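Local atomic coordinates of diaminopimelate decarboxylase (Psychromonas ingrahamii, PDB entry 4XG1), a protein that probably catalyses the pyridoxal phosphate-dependent decarboxylation of meso-2,6-diaminopimelate to L-lysine, the closing step of lysine biosynthesis by the diaminopimelate route. Residues Val105-Ile110 against Ile128-Arg133; Ile147-Asn152 against Leu180-Ile185; Glu291-Asn296 against Leu362-Tyr367; Ser340-Gly345 against Gly355-Leu360. All blocks are in the same frame, centred on the assembly; numbering follows the deposited sequence.

Contact 1: Val105-Ile110 against Ile128-Arg133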
loop_
_atom_site.group_PDB
_atom_site.type_symbol
_atom_site.label_atom_id
_atom_site.label_comp_id
_atom_site.label_asym_id
_atom_site.label_seq_id
_atom_site.Cartn_x
_atom_site.Cartn_y
_atom_site.Cartn_z
ATOM N N VAL B 105 -6.959 12.434 12.171
ATOM C CA VAL B 105 -7.615 11.997 13.400
ATOM C C VAL B 105 -6.675 11.483 14.447
ATOM O O VAL B 105 -7.114 11.220 15.553
ATOM C CB VAL B 105 -8.630 10.836 13.188
ATOM C CG1 VAL B 105 -9.850 11.280 12.429
ATOM C CG2 VAL B 105 -7.983 9.646 12.479
ATOM N N GLY B 106 -5.416 11.250 14.106
ATOM C CA GLY B 106 -4.518 10.518 15.014
ATOM C C GLY B 106 -3.229 11.227 15.294
ATOM O O GLY B 106 -2.186 10.593 15.499
ATOM N N LYS B 107 -3.269 12.542 15.329
ATOM C CA LYS B 107 -2.040 13.346 15.522
ATOM C C LYS B 107 -1.384 13.006 16.856
ATOM O O LYS B 107 -2.052 13.030 17.888
ATOM C CB LYS B 107 -2.387 14.830 15.514
ATOM C CG LYS B 107 -3.070 15.318 14.250
ATOM C CD LYS B 107 -3.308 16.806 14.315
ATOM C CE LYS B 107 -4.171 17.327 13.182
ATOM N NZ LYS B 107 -5.624 17.076 13.389
ATOM N N THR B 108 -0.096 12.682 16.839
ATOM C CA THR B 108 0.685 12.454 18.093
ATOM C C THR B 108 1.235 13.752 18.691
ATOM O O THR B 108 1.316 14.802 18.020
ATOM C CB THR B 108 1.912 11.553 17.872
ATOM O OG1 THR B 108 2.878 12.235 17.054
ATOM C CG2 THR B 108 1.516 10.282 17.240
ATOM N N GLU B 109 1.592 13.678 19.964
ATOM C CA GLU B 109 2.127 14.856 20.669
ATOM C C GLU B 109 3.383 15.349 19.973
ATOM O O GLU B 109 3.565 16.556 19.767
ATOM C CB GLU B 109 2.426 14.524 22.135
ATOM C CG GLU B 109 1.175 14.225 22.941
ATOM C CD GLU B 109 1.469 13.764 24.347
ATOM O OE1 GLU B 109 1.980 14.581 25.168
ATOM O OE2 GLU B 109 1.188 12.571 24.629
ATOM N N ILE B 110 4.207 14.393 19.545
ATOM C CA ILE B 110 5.421 14.697 18.803
ATOM C C ILE B 110 5.134 15.489 17.525
ATOM O O ILE B 110 5.808 16.482 17.237
ATOM C CB ILE B 110 6.218 13.423 18.481
ATOM C CG1 ILE B 110 6.801 12.859 19.786
ATOM C CG2 ILE B 110 7.352 13.722 17.493
ATOM C CD1 ILE B 110 7.579 11.565 19.627
ATOM N N ILE B 128 -12.512 15.413 20.514
ATOM C CA ILE B 128 -12.457 16.159 21.743
ATOM C C ILE B 128 -11.154 15.818 22.427
ATOM O O ILE B 128 -10.399 16.730 22.818
ATOM C CB ILE B 128 -13.640 15.813 22.666
ATOM C CG1 ILE B 128 -14.935 16.388 22.097
ATOM C CG2 ILE B 128 -13.413 16.387 24.051
ATOM C CD1 ILE B 128 -16.193 15.758 22.705
ATOM N N SER B 129 -10.881 14.518 22.557
ATOM C CA SER B 129 -9.602 14.079 23.109
ATOM C C SER B 129 -8.429 14.843 22.513
ATOM O O SER B 129 -7.462 15.141 23.206
ATOM C CB SER B 129 -9.385 12.619 22.854
ATOM O OG SER B 129 -9.715 11.842 23.976
ATOM N N GLU B 130 -8.526 15.172 21.224
ATOM C CA GLU B 130 -7.415 15.792 20.493
ATOM C C GLU B 130 -7.219 17.242 20.925
ATOM O O GLU B 130 -6.078 17.693 21.060
ATOM C CB GLU B 130 -7.637 15.715 18.963
ATOM C CG GLU B 130 -6.513 16.304 18.104
ATOM C CD GLU B 130 -6.924 16.554 16.651
ATOM O OE1 GLU B 130 -7.896 15.911 16.136
ATOM O OE2 GLU B 130 -6.234 17.340 15.969
ATOM N N LEU B 131 -8.332 17.960 21.128
ATOM C CA LEU B 131 -8.284 19.292 21.725
ATOM C C LEU B 131 -7.440 19.290 22.995
ATOM O O LEU B 131 -6.589 20.127 23.164
ATOM C CB LEU B 131 -9.666 19.806 22.054
ATOM C CG LEU B 131 -10.522 20.302 20.909
ATOM C CD1 LEU B 131 -11.886 20.643 21.461
ATOM C CD2 LEU B 131 -9.980 21.501 20.195
ATOM N N TYR B 132 -7.685 18.357 23.890
ATOM C CA TYR B 132 -6.958 18.348 25.156
ATOM C C TYR B 132 -5.492 18.105 24.909
ATOM O O TYR B 132 -4.642 18.667 25.590
ATOM C CB TYR B 132 -7.547 17.312 26.143
ATOM C CG TYR B 132 -8.957 17.691 26.622
ATOM C CD1 TYR B 132 -9.180 18.887 27.321
ATOM C CD2 TYR B 132 -10.067 16.880 26.351
ATOM C CE1 TYR B 132 -10.454 19.259 27.735
ATOM C CE2 TYR B 132 -11.349 17.248 26.765
ATOM C CZ TYR B 132 -11.530 18.441 27.451
ATOM O OH TYR B 132 -12.779 18.809 27.878
ATOM N N ARG B 133 -5.189 17.232 23.955
ATOM C CA ARG B 133 -3.818 16.884 23.684
ATOM C C ARG B 133 -3.087 18.104 23.141
ATOM O O ARG B 133 -1.968 18.392 23.534
ATOM C CB ARG B 133 -3.739 15.732 22.703
ATOM C CG ARG B 133 -2.304 15.420 22.320
ATOM C CD ARG B 133 -2.184 14.201 21.432
ATOM N NE ARG B 133 -2.388 12.978 22.172
ATOM C CZ ARG B 133 -2.273 11.766 21.656
ATOM N NH1 ARG B 133 -1.964 11.616 20.397
ATOM N NH2 ARG B 133 -2.454 10.712 22.410
HETATM O O HOH W 1 -8.618 13.466 16.743
#

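Contact 2: Ile147-Asn152 against Leu180-Ile185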
loop_
_atom_site.group_PDB
_atom_site.type_symbol
_atom_site.label_atom_id
_atom_site.label_comp_id
_atom_site.label_asym_id
_atom_site.label_seq_id
_atom_site.Cartn_x
_atom_site.Cartn_y
_atom_site.Cartn_z
ATOM N N ILE B 147 -6.599 26.685 15.830
ATOM C CA ILE B 147 -7.414 25.488 15.588
ATOM C C ILE B 147 -8.728 25.750 14.884
ATOM O O ILE B 147 -9.347 26.794 15.099
ATOM C CB ILE B 147 -7.699 24.726 16.872
ATOM C CG1 ILE B 147 -8.684 25.489 17.755
ATOM C CG2 ILE B 147 -6.438 24.412 17.641
ATOM C CD1 ILE B 147 -10.080 24.901 17.717
ATOM N N SER B 148 -9.098 24.845 13.980
ATOM C CA SER B 148 -10.461 24.700 13.525
ATOM C C SER B 148 -10.966 23.375 14.028
ATOM O O SER B 148 -10.204 22.530 14.498
ATOM C CB SER B 148 -10.599 24.704 12.028
ATOM O OG SER B 148 -9.819 25.710 11.433
ATOM N N ILE B 149 -12.272 23.190 13.921
ATOM C CA ILE B 149 -12.854 21.911 14.177
ATOM C C ILE B 149 -13.320 21.410 12.854
ATOM O O ILE B 149 -13.915 22.151 12.076
ATOM C CB ILE B 149 -14.050 21.988 15.113
ATOM C CG1 ILE B 149 -13.712 22.793 16.386
ATOM C CG2 ILE B 149 -14.530 20.579 15.499
ATOM C CD1 ILE B 149 -12.843 22.053 17.363
ATOM N N ARG B 150 -13.009 20.153 12.577
ATOM C CA ARG B 150 -13.574 19.476 11.413
ATOM C C ARG B 150 -15.023 19.055 11.751
ATOM O O ARG B 150 -15.264 18.235 12.662
ATOM C CB ARG B 150 -12.760 18.251 11.019
ATOM C CG ARG B 150 -13.218 17.640 9.701
ATOM C CD ARG B 150 -12.434 16.377 9.371
ATOM N NE ARG B 150 -12.921 15.769 8.159
ATOM C CZ ARG B 150 -12.348 14.757 7.542
ATOM N NH1 ARG B 150 -11.226 14.247 7.986
ATOM N NH2 ARG B 150 -12.911 14.268 6.456
ATOM N N ILE B 151 -15.951 19.622 10.994
ATOM C CA ILE B 151 -17.338 19.478 11.234
ATOM C C ILE B 151 -17.959 18.656 10.139
ATOM O O ILE B 151 -17.585 18.749 8.975
ATOM C CB ILE B 151 -18.036 20.857 11.216
ATOM C CG1 ILE B 151 -17.534 21.714 12.357
ATOM C CG2 ILE B 151 -19.560 20.721 11.281
ATOM C CD1 ILE B 151 -17.691 21.060 13.708
ATOM N N ASN B 152 -18.868 17.795 10.561
ATOM C CA ASN B 152 -19.653 17.003 9.669
ATOM C C ASN B 152 -21.033 17.612 9.571
ATOM O O ASN B 152 -21.902 17.359 10.421
ATOM C CB ASN B 152 -19.732 15.549 10.165
ATOM C CG ASN B 152 -18.363 14.942 10.402
ATOM O OD1 ASN B 152 -17.378 15.417 9.880
ATOM N ND2 ASN B 152 -18.312 13.874 11.190
ATOM N N LEU B 180 -21.200 23.448 18.563
ATOM C CA LEU B 180 -21.130 24.543 19.545
ATOM C C LEU B 180 -20.559 24.047 20.848
ATOM O O LEU B 180 -19.715 24.685 21.448
ATOM C CB LEU B 180 -22.518 25.118 19.781
ATOM C CG LEU B 180 -23.199 25.663 18.517
ATOM C CD1 LEU B 180 -24.727 25.755 18.649
ATOM C CD2 LEU B 180 -22.598 27.002 18.158
ATOM N N ASP B 181 -20.969 22.865 21.251
ATOM C CA ASP B 181 -20.488 22.330 22.488
ATOM C C ASP B 181 -18.977 22.197 22.482
ATOM O O ASP B 181 -18.337 22.477 23.493
ATOM C CB ASP B 181 -21.163 20.999 22.794
ATOM C CG ASP B 181 -22.665 21.137 22.898
ATOM O OD1 ASP B 181 -23.293 21.545 21.885
ATOM O OD2 ASP B 181 -23.194 20.846 23.986
ATOM N N VAL B 182 -18.392 21.733 21.379
ATOM C CA VAL B 182 -16.952 21.489 21.386
ATOM C C VAL B 182 -16.228 22.796 21.087
ATOM O O VAL B 182 -15.139 23.026 21.596
ATOM C CB VAL B 182 -16.468 20.333 20.450
ATOM C CG1 VAL B 182 -17.116 18.999 20.806
ATOM C CG2 VAL B 182 -16.701 20.662 18.993
ATOM N N TYR B 183 -16.819 23.621 20.239
ATOM C CA TYR B 183 -16.251 24.918 19.988
ATOM C C TYR B 183 -16.160 25.675 21.291
ATOM O O TYR B 183 -15.259 26.484 21.484
ATOM C CB TYR B 183 -17.059 25.690 18.969
ATOM C CG TYR B 183 -16.405 25.641 17.635
ATOM C CD1 TYR B 183 -15.311 26.434 17.357
ATOM C CD2 TYR B 183 -16.856 24.772 16.631
ATOM C CE1 TYR B 183 -14.702 26.403 16.104
ATOM C CE2 TYR B 183 -16.237 24.728 15.384
ATOM C CZ TYR B 183 -15.161 25.539 15.130
ATOM O OH TYR B 183 -14.561 25.537 13.896
ATOM N N LYS B 184 -17.111 25.399 22.178
ATOM C CA LYS B 184 -17.136 26.018 23.476
ATOM C C LYS B 184 -15.938 25.570 24.249
ATOM O O LYS B 184 -15.188 26.383 24.756
ATOM C CB LYS B 184 -18.419 25.647 24.231
ATOM C CG LYS B 184 -18.522 26.215 25.652
ATOM C CD LYS B 184 -19.984 26.463 26.033
ATOM C CE LYS B 184 -20.162 27.303 27.335
ATOM N NZ LYS B 184 -18.922 27.500 28.166
ATOM N N ILE B 185 -15.797 24.260 24.378
ATOM C CA ILE B 185 -14.689 23.656 25.117
ATOM C C ILE B 185 -13.369 24.226 24.649
ATOM O O ILE B 185 -12.489 24.504 25.452
ATOM C CB ILE B 185 -14.662 22.135 24.917
ATOM C CG1 ILE B 185 -15.843 21.487 25.655
ATOM C CG2 ILE B 185 -13.356 21.549 25.429
ATOM C CD1 ILE B 185 -16.092 20.026 25.319
#

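Contact 3: Glu291-Asn296 against Leu362-Tyr367. With TME (propane), chain K.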
loop_
_atom_site.group_PDB
_atom_site.type_symbol
_atom_site.label_atom_id
_atom_site.label_comp_id
_atom_site.label_asym_id
_atom_site.label_seq_id
_atom_site.Cartn_x
_atom_site.Cartn_y
_atom_site.Cartn_z
ATOM N N GLU B 291 5.763 -7.686 -20.752
ATOM C CA GLU B 291 6.748 -8.730 -20.735
ATOM C C GLU B 291 6.230 -9.890 -21.568
ATOM O O GLU B 291 6.867 -10.280 -22.542
ATOM C CB GLU B 291 7.023 -9.195 -19.306
ATOM C CG GLU B 291 7.473 -8.085 -18.359
ATOM C CD GLU B 291 8.966 -7.822 -18.391
ATOM O OE1 GLU B 291 9.665 -8.253 -19.344
ATOM O OE2 GLU B 291 9.435 -7.136 -17.471
ATOM N N PHE B 292 5.082 -10.433 -21.191
ATOM C CA PHE B 292 4.533 -11.593 -21.848
ATOM C C PHE B 292 3.073 -11.422 -22.197
ATOM O O PHE B 292 2.376 -10.590 -21.600
ATOM C CB PHE B 292 4.594 -12.784 -20.941
ATOM C CG PHE B 292 5.938 -13.042 -20.364
ATOM C CD1 PHE B 292 7.047 -13.101 -21.171
ATOM C CD2 PHE B 292 6.080 -13.273 -19.015
ATOM C CE1 PHE B 292 8.285 -13.347 -20.639
ATOM C CE2 PHE B 292 7.317 -13.537 -18.467
ATOM C CZ PHE B 292 8.422 -13.583 -19.294
ATOM N N LEU B 293 2.617 -12.215 -23.177
ATOM C CA LEU B 293 1.197 -12.348 -23.491
ATOM C C LEU B 293 0.854 -13.787 -23.287
ATOM O O LEU B 293 1.539 -14.665 -23.798
ATOM C CB LEU B 293 0.903 -11.946 -24.905
ATOM C CG LEU B 293 1.251 -10.511 -25.273
ATOM C CD1 LEU B 293 1.033 -10.315 -26.775
ATOM C CD2 LEU B 293 0.430 -9.504 -24.496
ATOM N N LYS B 294 -0.184 -14.030 -22.503
ATOM C CA LYS B 294 -0.705 -15.367 -22.304
ATOM C C LYS B 294 -2.094 -15.470 -22.902
ATOM O O LYS B 294 -3.009 -14.737 -22.490
ATOM C CB LYS B 294 -0.828 -15.679 -20.840
ATOM C CG LYS B 294 0.470 -16.029 -20.191
ATOM C CD LYS B 294 0.229 -16.384 -18.743
ATOM C CE LYS B 294 -0.514 -17.670 -18.616
ATOM N NZ LYS B 294 -0.209 -18.285 -17.296
ATOM N N LEU B 295 -2.236 -16.355 -23.887
ATOM C CA LEU B 295 -3.459 -16.442 -24.686
ATOM C C LEU B 295 -4.185 -17.720 -24.341
ATOM O O LEU B 295 -3.561 -18.737 -24.134
ATOM C CB LEU B 295 -3.122 -16.349 -26.172
ATOM C CG LEU B 295 -2.284 -15.097 -26.504
ATOM C CD1 LEU B 295 -1.797 -15.071 -27.950
ATOM C CD2 LEU B 295 -3.055 -13.816 -26.193
ATOM N N ASN B 296 -5.502 -17.619 -24.230
ATOM C CA ASN B 296 -6.390 -18.732 -23.966
ATOM C C ASN B 296 -7.664 -18.600 -24.802
ATOM O O ASN B 296 -8.106 -17.485 -25.101
ATOM C CB ASN B 296 -6.701 -18.751 -22.485
ATOM C CG ASN B 296 -7.775 -19.726 -22.127
ATOM O OD1 ASN B 296 -8.770 -19.834 -22.832
ATOM N ND2 ASN B 296 -7.599 -20.428 -21.015
ATOM N N LEU B 362 -1.373 -5.452 -29.048
ATOM C CA LEU B 362 -0.128 -5.539 -28.307
ATOM C C LEU B 362 0.862 -6.558 -28.865
ATOM O O LEU B 362 0.490 -7.673 -29.237
ATOM C CB LEU B 362 -0.430 -5.987 -26.869
ATOM C CG LEU B 362 -1.363 -5.154 -26.003
ATOM C CD1 LEU B 362 -1.468 -5.785 -24.622
ATOM C CD2 LEU B 362 -0.889 -3.728 -25.918
ATOM N N ALA B 363 2.133 -6.186 -28.893
ATOM C CA ALA B 363 3.207 -7.186 -28.989
ATOM C C ALA B 363 4.051 -7.118 -27.718
ATOM O O ALA B 363 4.221 -6.035 -27.135
ATOM C CB ALA B 363 4.082 -6.916 -30.194
ATOM N N GLU B 364 4.590 -8.269 -27.339
ATOM C CA GLU B 364 5.539 -8.362 -26.258
ATOM C C GLU B 364 6.629 -7.356 -26.521
ATOM O O GLU B 364 7.011 -7.143 -27.669
ATOM C CB GLU B 364 6.095 -9.767 -26.132
ATOM C CG GLU B 364 5.000 -10.794 -25.889
ATOM C CD GLU B 364 5.536 -12.139 -25.496
ATOM O OE1 GLU B 364 6.733 -12.394 -25.738
ATOM O OE2 GLU B 364 4.778 -12.965 -24.942
ATOM N N GLY B 365 7.032 -6.636 -25.465
ATOM C CA GLY B 365 8.033 -5.584 -25.563
ATOM C C GLY B 365 7.473 -4.215 -25.678
ATOM O O GLY B 365 8.176 -3.240 -25.475
ATOM N N ASP B 366 6.197 -4.104 -25.993
ATOM C CA ASP B 366 5.549 -2.776 -26.087
ATOM C C ASP B 366 5.441 -2.069 -24.724
ATOM O O ASP B 366 5.277 -2.716 -23.691
ATOM C CB ASP B 366 4.126 -2.929 -26.650
ATOM C CG ASP B 366 4.094 -3.138 -28.151
ATOM O OD1 ASP B 366 5.048 -2.696 -28.834
ATOM O OD2 ASP B 366 3.099 -3.755 -28.658
ATOM N N TYR B 367 5.424 -0.746 -24.771
ATOM C CA TYR B 367 5.169 0.077 -23.620
ATOM C C TYR B 367 3.698 0.520 -23.546
ATOM O O TYR B 367 3.120 0.940 -24.538
ATOM C CB TYR B 367 6.034 1.324 -23.676
ATOM C CG TYR B 367 7.471 1.051 -23.426
ATOM C CD1 TYR B 367 7.890 0.531 -22.213
ATOM C CD2 TYR B 367 8.428 1.337 -24.375
ATOM C CE1 TYR B 367 9.228 0.278 -21.957
ATOM C CE2 TYR B 367 9.768 1.088 -24.134
ATOM C CZ TYR B 367 10.160 0.549 -22.914
ATOM O OH TYR B 367 11.483 0.298 -22.649
HETATM C C1 TME K . 1.002 -19.835 -21.673
HETATM C C2 TME K . 0.774 -18.929 -22.871
HETATM C C3 TME K . 1.957 -17.970 -22.991
#

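Contact 4: Ser340-Gly345 against Gly355-Leu360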
loop_
_atom_site.group_PDB
_atom_site.type_symbol
_atom_site.label_atom_id
_atom_site.label_comp_id
_atom_site.label_asym_id
_atom_site.label_seq_id
_atom_site.Cartn_x
_atom_site.Cartn_y
_atom_site.Cartn_z
ATOM N N SER B 340 -8.831 -8.766 -26.238
ATOM C CA SER B 340 -9.318 -8.328 -24.942
ATOM C C SER B 340 -8.399 -8.895 -23.846
ATOM O O SER B 340 -8.337 -10.122 -23.632
ATOM C CB SER B 340 -10.754 -8.807 -24.734
ATOM O OG SER B 340 -11.196 -8.538 -23.415
ATOM N N TYR B 341 -7.653 -7.991 -23.201
ATOM C CA TYR B 341 -6.661 -8.379 -22.206
ATOM C C TYR B 341 -7.032 -7.863 -20.822
ATOM O O TYR B 341 -7.526 -6.753 -20.669
ATOM C CB TYR B 341 -5.284 -7.790 -22.557
ATOM C CG TYR B 341 -4.624 -8.335 -23.785
ATOM C CD1 TYR B 341 -3.990 -9.567 -23.774
ATOM C CD2 TYR B 341 -4.606 -7.597 -24.963
ATOM C CE1 TYR B 341 -3.375 -10.061 -24.910
ATOM C CE2 TYR B 341 -3.985 -8.079 -26.103
ATOM C CZ TYR B 341 -3.379 -9.311 -26.069
ATOM O OH TYR B 341 -2.783 -9.776 -27.210
ATOM N N ASP B 342 -6.726 -8.672 -19.824
ATOM C CA ASP B 342 -6.494 -8.165 -18.487
ATOM C C ASP B 342 -5.035 -7.771 -18.423
ATOM O O ASP B 342 -4.136 -8.555 -18.793
ATOM C CB ASP B 342 -6.806 -9.214 -17.459
ATOM C CG ASP B 342 -8.275 -9.321 -17.189
ATOM O OD1 ASP B 342 -9.089 -8.700 -17.943
ATOM O OD2 ASP B 342 -8.642 -10.039 -16.215
ATOM N N ILE B 343 -4.786 -6.554 -17.972
ATOM C CA ILE B 343 -3.425 -6.053 -17.767
ATOM C C ILE B 343 -3.003 -6.334 -16.348
ATOM O O ILE B 343 -3.560 -5.779 -15.411
ATOM C CB ILE B 343 -3.357 -4.548 -18.000
ATOM C CG1 ILE B 343 -4.089 -4.202 -19.301
ATOM C CG2 ILE B 343 -1.913 -4.068 -18.032
ATOM C CD1 ILE B 343 -3.599 -4.978 -20.491
ATOM N N VAL B 344 -2.002 -7.181 -16.185
ATOM C CA VAL B 344 -1.608 -7.637 -14.860
ATOM C C VAL B 344 -0.081 -7.616 -14.662
ATOM O O VAL B 344 0.681 -7.650 -15.621
ATOM C CB VAL B 344 -2.143 -9.059 -14.588
ATOM C CG1 VAL B 344 -3.654 -9.116 -14.711
ATOM C CG2 VAL B 344 -1.504 -10.066 -15.538
ATOM N N GLY B 345 0.353 -7.593 -13.411
ATOM C CA GLY B 345 1.754 -7.403 -13.119
ATOM C C GLY B 345 2.381 -8.694 -12.683
ATOM O O GLY B 345 1.710 -9.703 -12.621
ATOM N N GLY B 355 -5.715 -3.323 -14.841
ATOM C CA GLY B 355 -6.957 -3.060 -15.550
ATOM C C GLY B 355 -7.516 -4.348 -16.109
ATOM O O GLY B 355 -6.767 -5.257 -16.424
ATOM N N LYS B 356 -8.836 -4.385 -16.267
ATOM C CA LYS B 356 -9.520 -5.560 -16.817
ATOM C C LYS B 356 -10.223 -5.299 -18.157
ATOM O O LYS B 356 -10.597 -4.169 -18.480
ATOM C CB LYS B 356 -10.466 -6.090 -15.784
ATOM C CG LYS B 356 -9.699 -6.833 -14.747
ATOM C CD LYS B 356 -10.520 -7.213 -13.552
ATOM C CE LYS B 356 -9.676 -8.135 -12.674
ATOM N NZ LYS B 356 -10.277 -8.295 -11.334
ATOM N N GLU B 357 -10.304 -6.352 -18.955
ATOM C CA GLU B 357 -10.999 -6.334 -20.242
ATOM C C GLU B 357 -10.715 -5.127 -21.077
ATOM O O GLU B 357 -11.595 -4.350 -21.366
ATOM C CB GLU B 357 -12.497 -6.421 -19.997
ATOM C CG GLU B 357 -12.938 -7.750 -19.413
ATOM C CD GLU B 357 -14.456 -7.899 -19.455
ATOM O OE1 GLU B 357 -15.025 -7.876 -20.569
ATOM O OE2 GLU B 357 -15.086 -8.030 -18.385
ATOM N N ARG B 358 -9.483 -4.959 -21.489
ATOM C CA ARG B 358 -9.149 -3.864 -22.389
ATOM C C ARG B 358 -8.850 -4.361 -23.801
ATOM O O ARG B 358 -8.141 -5.334 -24.019
ATOM C CB ARG B 358 -7.950 -3.109 -21.862
ATOM C CG ARG B 358 -8.050 -2.768 -20.386
ATOM C CD ARG B 358 -9.322 -1.994 -20.078
ATOM N NE ARG B 358 -9.428 -1.659 -18.660
ATOM C CZ ARG B 358 -8.836 -0.613 -18.094
ATOM N NH1 ARG B 358 -8.047 0.198 -18.794
ATOM N NH2 ARG B 358 -9.023 -0.395 -16.805
ATOM N N GLN B 359 -9.430 -3.659 -24.752
ATOM C CA GLN B 359 -9.281 -3.924 -26.173
ATOM C C GLN B 359 -7.997 -3.304 -26.632
ATOM O O GLN B 359 -7.907 -2.069 -26.759
ATOM C CB GLN B 359 -10.445 -3.283 -26.936
ATOM C CG GLN B 359 -11.771 -3.976 -26.683
ATOM C CD GLN B 359 -12.072 -5.037 -27.724
ATOM O OE1 GLN B 359 -12.118 -4.739 -28.923
ATOM N NE2 GLN B 359 -12.261 -6.279 -27.282
ATOM N N LEU B 360 -6.987 -4.149 -26.856
ATOM C CA LEU B 360 -5.643 -3.641 -27.174
ATOM C C LEU B 360 -4.911 -4.469 -28.222
ATOM O O LEU B 360 -5.068 -5.677 -28.298
ATOM C CB LEU B 360 -4.778 -3.582 -25.909
ATOM C CG LEU B 360 -5.252 -2.621 -24.815
ATOM C CD1 LEU B 360 -4.578 -2.980 -23.496
ATOM C CD2 LEU B 360 -4.996 -1.164 -25.202
#

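Contact 1: Val105-Ile110 against Ile128-Arg133
Glu130 and Arg133, three residues apart on helix 128-140, both carry CG anti to the backbone N (chi1 176° in Arg133), which sends them across to Lys107, while Lys107 bends at its last torsion (chi4 79°) to meet Glu130. The contact belongs to the TIM-barrel domain: it joins the loop after barrel strand 100-102 to the helix that follows the next strand, 122-125. Lys107 NZ forms a salt bridge with Glu130 OE2 at 2.7 Å, on the syn side and 26° out of the carboxylate plane. The same ammonium donates to Gly104 O and Asn124 O and makes a cation-pi contact with Phe102, so the buried charge is gripped on several fronts. The second oxygen, Glu130 OE1, accepts hydrogen bonds from Glu126 N and from a water that also donates to Val105 O. Arg133 NH1 reaches Lys107 O at 2.9 Å, the acceptor lying near the guanidinium plane, and it also forms a salt bridge with Glu291 of the second subunit. A leucine in place of Arg133 would probably leave Lys107 O without this donor and cost that glutamate its salt bridge. Glu109 crosses Arg133 at about a right angle, its CG 3.7 Å from Arg133 CD. Beyond, Glu109 OE2 sits over one face of the guanidinium, 4.4 Å from Arg133 NE, an attraction of charges to which no N-H points.

Contact 2: Ile147-Asn152 against Leu180-Ile185
Ile149 lays its CG1 branch over one face of the Tyr183 ring, 3.5 Å from the ring centroid and 20° off the ring normal, a close CH-pi contact offset toward the rim. The touch is tightest toward the hydroxyl end, where Ile149 CG1 comes within 3.3 Å of Tyr183 CE2. A chi1 of -50° sets CG1 beside the backbone N of Ile149, on the side where the Tyr183 ring and its hydroxyl lie. Ile149 N donates to Tyr183 OH at 3.3 Å, and the hydroxyl is also hydrogen-bonded to Gly196 O on strand 192-198; the place of this oxygen is somewhat doubtful, and both bonds share that doubt. The other branch, Ile149 CG2, meets Val182 CG2 at 4.1 Å, and Ile151 CD1 comes to the ring edge, 4.3 Å from Tyr183 CE2. In the TIM barrel this is the packing of an outer helix against the parallel strands: strand 147-152 and helix 180-185 run nearly antiparallel, their axes 9.7 Å apart. Ile149 and Ile151 face outward to the helix layer, whereas Ser148 and Arg150 point away from it. Neighbouring helices complete the apolar layer: Leu131 of helix 128-140 packs on Ile149 and Ile128 on Val182, while from helix 209-227 Leu225 touches Tyr183, and Leu218 and Leu221 cover Ile151.

Contact 3: Glu291-Asn296 against Leu362-Tyr367
Leu293 and Glu364 slide past each other in opposite directions, with Leu293 CG and Glu364 CG 3.8 Å apart. The glutamate chain, extended beyond CG, runs on to the strand backbone, where Glu364 OE2 accepts a hydrogen bond from Leu293 N at 2.9 Å; the exact place of this oxygen is less sure. Leu293 meets Leu362 obliquely, its CD2 4.2 Å from Leu362 CD1. The Phe292 ring takes Glu291 CB over one face and has Glu364 OE2 near its edge. Glu291 and Phe292 form a classic beta bulge opposite Ile303, near the end of a long strand of the beta-sheet domain. At the dimer interface Glu291 forms a salt bridge with Arg133 of the second subunit, and Lys294 NZ donates to backbone oxygens there. Glu364 itself sits in a type II turn from Ala363 to Asp366, closed by Asp366 N to Ala363 O and fastened by Ala363 N to Asp366 OD2 at 2.6 Å. With an alanine at Glu364, Leu293 N is likely to lose its acceptor and Leu293 CG its apolar cover. The aliphatic stem thus packs while the carboxylate, if OE2 is rightly placed, ties the turn to the strand by a backbone N-H that would tend to favour its ionised form.

Contact 4: Ser340-Gly345 against Gly355-Leu360
Asp342 OD1 accepts a hydrogen bond from Glu357 N at 2.8 Å, almost straight at 174° and nearly along the C-O axis of the carboxylate. The aspartate meets Lys356 obliquely as well, its OD2 3.7 Å from Lys356 CG, but the ammonium reaches past it and the two charges do not pair. Tyr341 and Arg358 form a hydrogen-bonded antiparallel pair, with Arg358 N to Tyr341 O at 2.8 Å and the return bond just as short. Two residues, Glu357 and Arg358, sit opposite the single Tyr341 in a G1 beta bulge, and Glu357 has positive phi (45°). In the hairpin of strands 338-344 and 353-361, this bulge shifts the register by one residue between Tyr341 and Ile343. Past it Ile343 N binds Gly355 O at 2.8 Å, with a weak return bond. Ile343 and Leu360 cross at about a right angle, Ile343 CD1 lying 3.7 Å from Leu360 CD1. The Tyr341 ring turns its edge to Leu360 O, 3.4 Å from Tyr341 CE2. Arg358 bends at chi2 and its guanidinium turns off from the hairpin: NE gives a weak bond to Lys356 O, near the guanidinium plane, NH1 donates to Gln321 O, and Trp320 makes a cation-pi contact.

How the contacts relate
Contacts 1 and 2 lie in the TIM-barrel domain, contacts 3 and 4 in the domain of the mixed sheet, on the opposite side of the chain's centre. The first two follow one another along the chain, centres 14 Å apart: helix 128-140 of contact 1 leads into strand 145-152 of contact 2 and packs on its helix 179-188, Tyr132 against Ile185. Contact 3 joins the end of strand 284-294 to the loop before strand 367-371. Contact 4 is nested inside that loop closure, 11 Å away between centres, and Tyr341 packs on Leu293, Leu295 and Leu362. Contacts 1 and 3 stand 51 Å apart within a chain, yet the homodimer joins them across its interface, barrel to sheet domain.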